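Local coordinates for chitin elicitor-binding protein (Oryza sativa subsp. japonica, PDB 5JCD) that binds chitin oligosaccharides through its LysM-containing ectodomain and takes part in passing the fungal elicitor signal on to plant defence responses, at residues 5-10 and 135-140; 103-108 and 128-133; 148-153 and 186-191. All blocks are in the same frame, centred on the assembly; numbering follows the deposited sequence.

In the fold
Interaction 2 is the buried one: all six of its touching residues are shut away, and it works without a hydrogen bond across the contact, by valine, phenylalanine and proline packing inside the LysM 1 range. Interaction 3, partly buried, ties the two strands of LysM 2 by backbone hydrogen bonds. These two touch, because the ring of Phe104 reaches Ala148 and Ile188 and so joins neighbouring LysM units. Interaction 1 lies farther out, about 16 Å between its centre and that of the chain, where two loops meet through one hydrogen bond to a carboxylate beside disulfide cysteines. Residues 128-133 and 135-140 are separated by one residue, so the chain passes from interaction 2 to interaction 1 along strand 133-134.

Interaction 1 (5-10 and 135-140); sequences CAVASG and SCDKEE
Asp137, at the end of an ST turn begun by Ser135, takes the backbone N-H of Ala6 on its carboxylate, joining two loops beside the disulfides that tie the LysM-containing ectodomain together: Cys5 is bonded to Cys72, and Cys136 to Cys13. The bond from Ala6 N to Asp137 OD1 is short, 2.7 Å, and nearly straight at 174°, and it arrives on the syn lone pair of OD1. What brings the carboxylate to Ala6 is the first torsion of Asp137 (chi1 -73°), with CG beside its own N and opposite the carbonyl carbon. The second oxygen, OD2, lies 3.4 Å from Cys5 CA and forms a salt bridge with Arg174, so the two oxygens fasten the carboxylate to a loop and to helix 168-174. An alanine here would probably leave the Ala6 N-H and the charge of Arg174 without this partner, and the 5-10 loop less firmly held. In the ST turn Ser135 OG accepts from Asp137 N at 3.0 Å, and it is also hydrogen-bonded to Thr4 O. The same OG sits 3.4 Å from Cys5 CB. Val7 adds looser packing, with CG1 passing 3.8 Å from Asp137 OD1. Cys5 SG comes to 3.4 Å from Cys136 N.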
# COMPACT_ATOMS: atom_id res chain seq x y z
N CYS A 5 -7.67 -11.25 -3.92
CA CYS A 5 -7.82 -11.12 -5.37
C CYS A 5 -8.21 -12.47 -5.95
O CYS A 5 -7.53 -13.47 -5.69
CB CYS A 5 -6.52 -10.64 -6.01
SG CYS A 5 -6.65 -10.33 -7.78
N ALA A 6 -9.27 -12.49 -6.75
CA ALA A 6 -9.87 -13.74 -7.20
C ALA A 6 -9.76 -14.02 -8.71
O ALA A 6 -10.31 -15.02 -9.19
CB ALA A 6 -11.33 -13.76 -6.79
N VAL A 7 -9.06 -13.16 -9.44
CA VAL A 7 -8.89 -13.32 -10.87
C VAL A 7 -7.76 -14.28 -11.19
O VAL A 7 -7.09 -14.77 -10.28
CB VAL A 7 -8.62 -11.98 -11.54
CG1 VAL A 7 -9.76 -10.98 -11.21
CG2 VAL A 7 -7.29 -11.44 -11.06
N ALA A 8 -7.54 -14.54 -12.48
CA ALA A 8 -6.53 -15.52 -12.87
C ALA A 8 -5.15 -15.15 -12.36
O ALA A 8 -4.70 -14.01 -12.49
CB ALA A 8 -6.49 -15.68 -14.38
N SER A 9 -4.49 -16.15 -11.79
CA SER A 9 -3.14 -16.00 -11.29
C SER A 9 -2.24 -15.48 -12.39
O SER A 9 -2.33 -15.91 -13.53
CB SER A 9 -2.63 -17.34 -10.79
OG SER A 9 -1.28 -17.21 -10.38
N GLY A 10 -1.38 -14.53 -12.04
CA GLY A 10 -0.50 -13.89 -13.00
C GLY A 10 -1.09 -12.60 -13.54
O GLY A 10 -0.42 -11.86 -14.25
N SER A 135 -5.06 -5.61 -5.22
CA SER A 135 -5.94 -6.55 -5.90
C SER A 135 -6.19 -6.04 -7.29
O SER A 135 -6.00 -4.84 -7.57
CB SER A 135 -7.27 -6.69 -5.16
OG SER A 135 -8.12 -7.61 -5.83
N CYS A 136 -6.65 -6.93 -8.16
CA CYS A 136 -7.10 -6.49 -9.46
C CYS A 136 -8.59 -6.85 -9.64
O CYS A 136 -9.10 -6.81 -10.76
CB CYS A 136 -6.25 -7.11 -10.57
SG CYS A 136 -4.43 -6.86 -10.42
N ASP A 137 -9.27 -7.23 -8.55
CA ASP A 137 -10.70 -7.58 -8.62
C ASP A 137 -11.45 -6.37 -9.10
O ASP A 137 -11.08 -5.25 -8.76
CB ASP A 137 -11.29 -7.94 -7.25
CG ASP A 137 -10.84 -9.29 -6.73
OD1 ASP A 137 -10.50 -10.19 -7.54
OD2 ASP A 137 -10.81 -9.45 -5.49
N LYS A 138 -12.49 -6.60 -9.90
CA LYS A 138 -13.44 -5.56 -10.24
C LYS A 138 -14.39 -5.31 -9.06
O LYS A 138 -14.49 -6.12 -8.13
CB LYS A 138 -14.24 -5.99 -11.48
CG LYS A 138 -13.42 -5.93 -12.77
CD LYS A 138 -14.13 -6.58 -13.96
CE LYS A 138 -13.20 -6.65 -15.18
NZ LYS A 138 -13.53 -5.69 -16.28
N GLU A 139 -15.06 -4.16 -9.08
CA GLU A 139 -16.07 -3.87 -8.07
C GLU A 139 -17.46 -3.89 -8.71
O GLU A 139 -17.85 -2.96 -9.43
CB GLU A 139 -15.79 -2.53 -7.39
CG GLU A 139 -16.68 -2.25 -6.18
CD GLU A 139 -16.68 -3.40 -5.19
OE1 GLU A 139 -17.71 -3.61 -4.51
OE2 GLU A 139 -15.64 -4.08 -5.07
N GLU A 140 -18.20 -4.97 -8.44
CA GLU A 140 -19.50 -5.20 -9.05
C GLU A 140 -19.45 -5.03 -10.58
O GLU A 140 -20.26 -4.30 -11.16
CB GLU A 140 -20.56 -4.27 -8.43
CG GLU A 140 -21.65 -5.01 -7.64
CD GLU A 140 -21.51 -4.87 -6.12
OE1 GLU A 140 -21.94 -3.83 -5.57
OE2 GLU A 140 -21.00 -5.81 -5.48

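Interaction 2 (103-108 and 128-133); sequences AFVTYQ and LWIPLP
Val105 and Phe104 pack against the proline-rich run that leaves strand 127-129, inside the LysM 1 range, where the turn leading into helix 107-113 meets the end of the second LysM strand. The aliphatic contacts centre on Val105. Its CG1, placed anti to the carbonyl carbon (chi1 -57°), points into the bend of the facing chain and approaches Pro131 CG to 4.2 Å. The other branch, CG2, meets Ile130 CG2 at 4.3 Å. One rests against Pro131 and the other against Ile130, while Ile110 of helix 107-113 touches both Val105 and Ile130. Phe104 uses CB rather than its ring: CB lies 3.9 Å from Pro133 CD, and the ring turns off toward the LysM 2 strands.

A second group of contacts sets carbon against carbonyl oxygen. Val105 CG1 comes within 3.3 Å of Pro131 O, an oxygen that is also hydrogen-bonded to Asn2 ND2. In the reverse sense, Phe104 O lies 3.5 Å from Pro133 CG.

Backbone shape supplies the rest. Pro131 is the centre of an inverse gamma turn, closed by a weak bond of 3.0 Å from Leu132 N to Ile130 O. Next to the contact, Thr106 stands at the N-cap of helix 107-113, and Trp129 N bonds to the side chain of Asn114, a chitin-binding residue.

No hydrogen bond crosses between the two segments. Their hold on each other therefore rests on fit, with branched and cyclic side chains burying one another, while two polar backbone atoms of 128-133 are bonded to residues outside the pair: Pro131 O to Asn2 and Trp129 N to Asn114.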
# COMPACT_ATOMS: atom_id res chain seq x y z
N ALA A 103 2.66 -0.22 8.47
CA ALA A 103 1.96 -1.47 8.78
C ALA A 103 0.98 -1.91 7.68
O ALA A 103 -0.01 -2.60 7.96
CB ALA A 103 1.24 -1.39 10.14
N PHE A 104 1.25 -1.54 6.42
CA PHE A 104 0.46 -2.08 5.31
C PHE A 104 0.68 -3.57 5.18
O PHE A 104 -0.14 -4.27 4.59
CB PHE A 104 0.78 -1.39 3.97
CG PHE A 104 0.09 -0.08 3.79
CD1 PHE A 104 -1.30 0.00 3.86
CD2 PHE A 104 0.81 1.08 3.54
CE1 PHE A 104 -1.96 1.22 3.70
CE2 PHE A 104 0.16 2.30 3.39
CZ PHE A 104 -1.23 2.37 3.46
N VAL A 105 1.80 -4.06 5.70
CA VAL A 105 2.03 -5.49 5.82
C VAL A 105 2.38 -5.85 7.26
O VAL A 105 2.87 -5.00 8.01
CB VAL A 105 3.18 -5.96 4.92
CG1 VAL A 105 2.90 -5.59 3.47
CG2 VAL A 105 4.50 -5.33 5.38
N THR A 106 2.17 -7.11 7.64
CA THR A 106 2.68 -7.59 8.94
C THR A 106 4.03 -8.25 8.75
O THR A 106 4.41 -8.59 7.62
CB THR A 106 1.77 -8.62 9.56
OG1 THR A 106 1.78 -9.79 8.73
CG2 THR A 106 0.36 -8.10 9.66
N TYR A 107 4.75 -8.45 9.85
CA TYR A 107 6.07 -9.08 9.76
C TYR A 107 5.94 -10.52 9.29
O TYR A 107 6.83 -11.06 8.62
CB TYR A 107 6.85 -8.96 11.09
CG TYR A 107 6.29 -9.83 12.20
CD1 TYR A 107 6.59 -11.18 12.27
CD2 TYR A 107 5.47 -9.29 13.17
CE1 TYR A 107 6.08 -11.98 13.27
CE2 TYR A 107 4.94 -10.07 14.18
CZ TYR A 107 5.25 -11.41 14.23
OH TYR A 107 4.74 -12.20 15.23
N GLN A 108 4.80 -11.14 9.62
CA GLN A 108 4.47 -12.47 9.13
C GLN A 108 4.39 -12.50 7.61
O GLN A 108 4.95 -13.39 6.97
CB GLN A 108 3.10 -12.92 9.67
CG GLN A 108 2.97 -13.10 11.17
CD GLN A 108 2.58 -11.82 11.90
OE1 GLN A 108 2.99 -10.73 11.52
NE2 GLN A 108 1.74 -11.95 12.91
N LEU A 128 14.89 -7.59 1.04
CA LEU A 128 13.58 -8.15 1.34
C LEU A 128 12.55 -7.63 0.33
O LEU A 128 12.53 -6.43 0.01
CB LEU A 128 13.14 -7.77 2.76
CG LEU A 128 13.96 -8.16 3.98
CD1 LEU A 128 13.43 -7.45 5.22
CD2 LEU A 128 13.91 -9.66 4.18
N TRP A 129 11.72 -8.52 -0.19
CA TRP A 129 10.57 -8.11 -1.00
C TRP A 129 9.44 -7.73 -0.07
O TRP A 129 8.98 -8.56 0.71
CB TRP A 129 10.11 -9.26 -1.91
CG TRP A 129 8.78 -9.00 -2.58
CD1 TRP A 129 8.31 -7.79 -3.04
CD2 TRP A 129 7.74 -9.96 -2.83
NE1 TRP A 129 7.05 -7.95 -3.58
CE2 TRP A 129 6.67 -9.26 -3.47
CE3 TRP A 129 7.60 -11.34 -2.60
CZ2 TRP A 129 5.48 -9.89 -3.87
CZ3 TRP A 129 6.41 -11.97 -3.01
CH2 TRP A 129 5.37 -11.24 -3.63
N ILE A 130 8.96 -6.50 -0.16
CA ILE A 130 7.83 -6.06 0.64
C ILE A 130 6.52 -6.21 -0.18
O ILE A 130 6.31 -5.48 -1.14
CB ILE A 130 8.01 -4.59 1.08
CG1 ILE A 130 9.38 -4.38 1.75
CG2 ILE A 130 6.87 -4.14 1.98
CD1 ILE A 130 9.61 -5.23 3.00
N PRO A 131 5.65 -7.15 0.21
CA PRO A 131 4.42 -7.38 -0.55
C PRO A 131 3.28 -6.41 -0.17
O PRO A 131 2.35 -6.82 0.51
CB PRO A 131 4.02 -8.78 -0.12
CG PRO A 131 4.49 -8.86 1.32
CD PRO A 131 5.77 -8.05 1.36
N LEU A 132 3.34 -5.17 -0.63
CA LEU A 132 2.23 -4.23 -0.42
C LEU A 132 0.90 -4.82 -0.90
O LEU A 132 0.82 -5.45 -1.97
CB LEU A 132 2.51 -2.91 -1.14
CG LEU A 132 3.86 -2.29 -0.78
CD1 LEU A 132 4.16 -1.12 -1.66
CD2 LEU A 132 3.83 -1.84 0.69
N PRO A 133 -0.15 -4.62 -0.10
CA PRO A 133 -1.44 -5.23 -0.42
C PRO A 133 -2.16 -4.56 -1.60
O PRO A 133 -2.20 -3.33 -1.74
CB PRO A 133 -2.23 -5.05 0.88
CG PRO A 133 -1.68 -3.79 1.45
CD PRO A 133 -0.24 -3.71 1.05

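Interaction 3 (148-153 and 186-191); sequences AYSVGK and GQILDV
The two strands of the LysM 2 unit, 145-150 and 188-193, are paired here as an antiparallel ladder. Tyr149 and Leu189 form its hydrogen-bonded pair: Tyr149 N gives to Leu189 O at 2.8 Å, and Leu189 N returns a straight bond of 2.7 Å to Tyr149 O, both in the plane of the accepting carbonyl. Ala148 with Asp190 and Ser150 with Ile188 flank it as non-hydrogen-bonded pairs. Past the last bridge two more backbone bonds follow, Val151 N to Gln187 O at 2.9 Å and Gly186 N to Val151 O at 2.8 Å, the last seated on a lone pair. Gly186 has a positive phi of 84°, where a CB would be jammed against the preceding carbonyl.

In the LysM fold this strand pair carries two helices on one side, here 157-163 and 168-174, and the residues of that face are Tyr149, Leu189 and, at its ends, Val151 and Val191. The side chains of Val151 and Leu189 cross at a slant, CG2 of the valine 3.7 Å from CD1 of the leucine; the same valine packs on Ile160 of helix 157-163 and on Leu183, a chitin-binding residue. Tyr149 CB lies 3.7 Å from Val191 CG2. With CG anti to the backbone N (chi1 -179°), the tyrosine ring is carried toward Ile160, its OH hydrogen-bonded to Glu155.

On the other face Ile188 CD1 reaches Ser150 CB at 4.0 Å, and Phe3 and Phe104 pack against Ala148 and Ile188. Asp190 shares that face, its OD2 in a salt bridge with Arg174 and its OD1 hydrogen-bonded to His146 ND1.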
# COMPACT_ATOMS: atom_id res chain seq x y z
N ALA A 148 -4.74 1.10 -0.97
CA ALA A 148 -4.54 0.72 0.42
C ALA A 148 -4.56 1.97 1.25
O ALA A 148 -3.77 2.89 1.00
CB ALA A 148 -3.22 -0.02 0.60
N TYR A 149 -5.46 2.00 2.24
CA TYR A 149 -5.71 3.20 3.03
C TYR A 149 -5.63 2.91 4.53
O TYR A 149 -6.30 1.98 5.03
CB TYR A 149 -7.10 3.73 2.70
CG TYR A 149 -7.45 4.97 3.43
CD1 TYR A 149 -7.03 6.21 2.96
CD2 TYR A 149 -8.24 4.93 4.58
CE1 TYR A 149 -7.34 7.38 3.64
CE2 TYR A 149 -8.58 6.10 5.26
CZ TYR A 149 -8.11 7.31 4.78
OH TYR A 149 -8.42 8.47 5.41
N SER A 150 -4.79 3.67 5.24
CA SER A 150 -4.68 3.54 6.69
C SER A 150 -5.62 4.52 7.39
O SER A 150 -5.43 5.72 7.30
CB SER A 150 -3.24 3.76 7.14
OG SER A 150 -3.12 3.66 8.56
N VAL A 151 -6.60 4.00 8.12
CA VAL A 151 -7.60 4.82 8.78
C VAL A 151 -6.97 5.80 9.79
O VAL A 151 -6.17 5.42 10.67
CB VAL A 151 -8.65 3.96 9.52
CG1 VAL A 151 -9.54 4.83 10.37
CG2 VAL A 151 -9.48 3.11 8.54
N GLY A 152 -7.34 7.06 9.65
CA GLY A 152 -6.91 8.10 10.55
C GLY A 152 -7.74 8.16 11.81
O GLY A 152 -8.85 7.64 11.85
N LYS A 153 -7.20 8.79 12.85
CA LYS A 153 -7.92 8.93 14.11
C LYS A 153 -9.15 9.82 13.97
O LYS A 153 -9.07 10.93 13.45
CB LYS A 153 -6.98 9.48 15.19
CG LYS A 153 -7.61 10.42 16.20
CD LYS A 153 -6.82 10.43 17.51
CE LYS A 153 -7.04 9.12 18.29
NZ LYS A 153 -8.12 9.22 19.33
N GLY A 186 -5.44 3.16 12.12
CA GLY A 186 -4.37 2.32 11.60
C GLY A 186 -4.86 1.04 10.96
O GLY A 186 -4.07 0.31 10.37
N GLN A 187 -6.16 0.78 11.04
CA GLN A 187 -6.75 -0.29 10.25
C GLN A 187 -6.54 -0.02 8.75
O GLN A 187 -6.77 1.09 8.26
CB GLN A 187 -8.25 -0.39 10.51
CG GLN A 187 -8.92 -1.59 9.84
CD GLN A 187 -10.33 -1.85 10.37
OE1 GLN A 187 -10.80 -1.16 11.28
NE2 GLN A 187 -11.00 -2.85 9.81
N ILE A 188 -6.11 -1.04 8.03
CA ILE A 188 -5.84 -0.93 6.62
C ILE A 188 -7.05 -1.31 5.78
O ILE A 188 -7.50 -2.45 5.82
CB ILE A 188 -4.68 -1.87 6.23
CG1 ILE A 188 -3.47 -1.61 7.13
CG2 ILE A 188 -4.35 -1.71 4.76
CD1 ILE A 188 -2.93 -0.20 7.07
N LEU A 189 -7.56 -0.36 5.01
CA LEU A 189 -8.71 -0.60 4.16
C LEU A 189 -8.32 -0.73 2.67
O LEU A 189 -7.46 -0.01 2.17
CB LEU A 189 -9.71 0.55 4.33
CG LEU A 189 -10.36 0.79 5.70
CD1 LEU A 189 -11.39 1.91 5.64
CD2 LEU A 189 -11.05 -0.46 6.18
N ASP A 190 -8.99 -1.64 1.97
CA ASP A 190 -8.91 -1.80 0.53
C ASP A 190 -10.02 -0.95 -0.08
O ASP A 190 -11.19 -1.30 -0.00
CB ASP A 190 -9.12 -3.27 0.14
CG ASP A 190 -9.20 -3.51 -1.39
OD1 ASP A 190 -9.12 -2.54 -2.17
OD2 ASP A 190 -9.36 -4.68 -1.80
N VAL A 191 -9.64 0.19 -0.65
CA VAL A 191 -10.60 1.12 -1.24
C VAL A 191 -10.68 1.00 -2.77
O VAL A 191 -9.71 1.32 -3.47
CB VAL A 191 -10.21 2.56 -0.88
CG1 VAL A 191 -11.30 3.51 -1.30
CG2 VAL A 191 -10.00 2.66 0.61